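Local coordinates for protein bacteriocin (Brevibacillus sp. SKDU10, PDB 6LWZ) that is an antimicrobial peptide of the laterosporulin family, a defensin-like bacteriocin that probably acts by killing or inhibiting competing bacteria, at residues I14-G19 with G38-C43. Numbering follows the deposited sequence.
Sequences IVKDKG and GQHLYC
Ile14 and His40 meet across the face of the three-stranded antiparallel sheet that makes up most of this defensin-like peptide, each on one of its two outermost strands. Their CA atoms are 8.4 Å apart, because the central strand 26-35 runs between the segments: Ile14 and Lys16 pair through their backbones with Tyr32 and Gln30, while Leu41 on the far side pairs with Val33. Segments 14-19 and 38-43 therefore touch through side chains alone, burying 102 Å² at the surface. Three residues on from His40, Cys43 SG is joined to Cys2 SG in a disulfide that ties strand 40-48 to the N-terminal segment.

Three residues build the contact, all with their CB atoms directed at the opposing segment. Chi1 of Ile14 (-60°) sets CG1 anti to the carbonyl carbon, and from there CD1 extends to the imidazole of His40, reaching NE2 at 3.5 Å and CD2 at 3.8 Å. The methyl approaches the ring obliquely, and the two side chains cross nearly at right angles. Lys16 comes in at the ring edge, near its plane, and also makes a cation-pi contact with Tyr32 of the central strand. Any positive charge on His40 would probably be disfavoured by this neighbour, since Lys16 NZ lies 5.4 Å from His40 NE2. The lysine's closest approach to the imidazole is looser than the isoleucine's, with Lys16 NZ 4.5 Å from His40 CD2.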
loop_
_atom_site.group_PDB
_atom_site.type_symbol
_atom_site.label_atom_id
_atom_site.label_comp_id
_atom_site.label_asym_id
_atom_site.label_seq_id
_atom_site.Cartn_x
_atom_site.Cartn_y
_atom_site.Cartn_z
ATOM N N ILE A 14 -5.922 1.402 4.075
ATOM C CA ILE A 14 -4.975 2.128 4.922
ATOM C C ILE A 14 -3.681 2.440 4.158
ATOM O O ILE A 14 -3.001 1.543 3.660
ATOM C CB ILE A 14 -4.647 1.357 6.215
ATOM C CG1 ILE A 14 -5.917 1.121 7.026
ATOM C CG2 ILE A 14 -3.657 2.137 7.065
ATOM C CD1 ILE A 14 -6.565 -0.206 6.746
ATOM N N VAL A 15 -3.348 3.727 4.106
ATOM C CA VAL A 15 -2.217 4.242 3.340
ATOM C C VAL A 15 -1.090 4.621 4.287
ATOM O O VAL A 15 -1.270 5.470 5.150
ATOM C CB VAL A 15 -2.625 5.494 2.544
ATOM C CG1 VAL A 15 -1.425 6.127 1.859
ATOM C CG2 VAL A 15 -3.695 5.150 1.525
ATOM N N LYS A 16 0.064 3.981 4.114
ATOM C CA LYS A 16 1.239 4.228 4.943
ATOM C C LYS A 16 2.365 4.781 4.081
ATOM O O LYS A 16 2.871 4.095 3.197
ATOM C CB LYS A 16 1.681 2.937 5.628
ATOM C CG LYS A 16 0.762 2.500 6.758
ATOM C CD LYS A 16 0.697 0.986 6.894
ATOM C CE LYS A 16 -0.203 0.566 8.047
ATOM N NZ LYS A 16 -0.404 -0.911 8.122
ATOM N N ASP A 17 2.737 6.029 4.347
ATOM C CA ASP A 17 3.808 6.710 3.631
ATOM C C ASP A 17 5.158 6.308 4.210
ATOM O O ASP A 17 5.347 6.334 5.427
ATOM C CB ASP A 17 3.622 8.223 3.733
ATOM C CG ASP A 17 4.656 8.992 2.944
ATOM O OD1 ASP A 17 5.860 8.888 3.264
ATOM O OD2 ASP A 17 4.262 9.717 2.007
ATOM N N LYS A 18 6.091 5.952 3.329
ATOM C CA LYS A 18 7.383 5.393 3.732
ATOM C C LYS A 18 8.580 6.259 3.379
ATOM O O LYS A 18 9.696 5.967 3.801
ATOM C CB LYS A 18 7.585 4.045 3.062
ATOM C CG LYS A 18 6.491 3.037 3.320
ATOM C CD LYS A 18 6.311 2.753 4.799
ATOM C CE LYS A 18 5.365 1.582 4.979
ATOM N NZ LYS A 18 5.407 1.012 6.342
ATOM N N GLY A 19 8.368 7.305 2.596
ATOM C CA GLY A 19 9.473 8.153 2.182
ATOM C C GLY A 19 10.221 7.548 1.008
ATOM O O GLY A 19 9.615 6.942 0.123
ATOM N N GLY A 38 -11.198 -10.534 7.663
ATOM C CA GLY A 38 -10.001 -10.534 8.487
ATOM C C GLY A 38 -9.556 -9.103 8.745
ATOM O O GLY A 38 -10.366 -8.285 9.107
ATOM N N GLN A 39 -8.275 -8.810 8.706
ATOM C CA GLN A 39 -7.912 -7.419 8.846
ATOM C C GLN A 39 -6.977 -7.010 7.751
ATOM O O GLN A 39 -7.302 -7.166 6.615
ATOM C CB GLN A 39 -7.484 -6.981 10.246
ATOM C CG GLN A 39 -8.544 -7.037 11.351
ATOM C CD GLN A 39 -9.717 -6.081 11.161
ATOM O OE1 GLN A 39 -9.606 -4.908 11.455
ATOM N NE2 GLN A 39 -10.838 -6.582 10.676
ATOM N N HIS A 40 -5.796 -6.572 8.102
ATOM C CA HIS A 40 -4.873 -6.011 7.151
ATOM C C HIS A 40 -4.037 -6.825 6.229
ATOM O O HIS A 40 -3.211 -7.582 6.655
ATOM C CB HIS A 40 -3.957 -5.082 7.894
ATOM C CG HIS A 40 -4.687 -4.018 8.603
ATOM N ND1 HIS A 40 -5.854 -4.259 9.280
ATOM C CD2 HIS A 40 -4.451 -2.702 8.703
ATOM C CE1 HIS A 40 -6.309 -3.129 9.761
ATOM N NE2 HIS A 40 -5.463 -2.175 9.442
ATOM N N LEU A 41 -4.217 -6.592 4.948
ATOM C CA LEU A 41 -3.416 -7.285 3.927
ATOM C C LEU A 41 -2.796 -6.248 2.998
ATOM O O LEU A 41 -3.460 -5.282 2.625
ATOM C CB LEU A 41 -4.307 -8.248 3.149
ATOM C CG LEU A 41 -4.897 -9.384 3.969
ATOM C CD1 LEU A 41 -5.773 -10.265 3.112
ATOM C CD2 LEU A 41 -3.826 -10.193 4.665
ATOM N N TYR A 42 -1.548 -6.505 2.645
ATOM C CA TYR A 42 -0.793 -5.640 1.720
ATOM C C TYR A 42 -1.473 -5.652 0.355
ATOM O O TYR A 42 -1.731 -6.700 -0.179
ATOM C CB TYR A 42 0.611 -6.196 1.542
ATOM C CG TYR A 42 1.378 -5.472 0.484
ATOM C CD1 TYR A 42 1.830 -4.196 0.713
ATOM C CD2 TYR A 42 1.630 -6.051 -0.736
ATOM C CE1 TYR A 42 2.531 -3.501 -0.244
ATOM C CE2 TYR A 42 2.335 -5.379 -1.706
ATOM C CZ TYR A 42 2.779 -4.101 -1.456
ATOM O OH TYR A 42 3.465 -3.415 -2.388
ATOM N N CYS A 43 -1.726 -4.465 -0.167
ATOM C CA CYS A 43 -2.391 -4.336 -1.474
ATOM C C CYS A 43 -1.369 -4.002 -2.551
ATOM O O CYS A 43 -1.194 -4.816 -3.426
ATOM C CB CYS A 43 -3.449 -3.238 -1.455
ATOM S SG CYS A 43 -4.576 -3.249 -2.868
#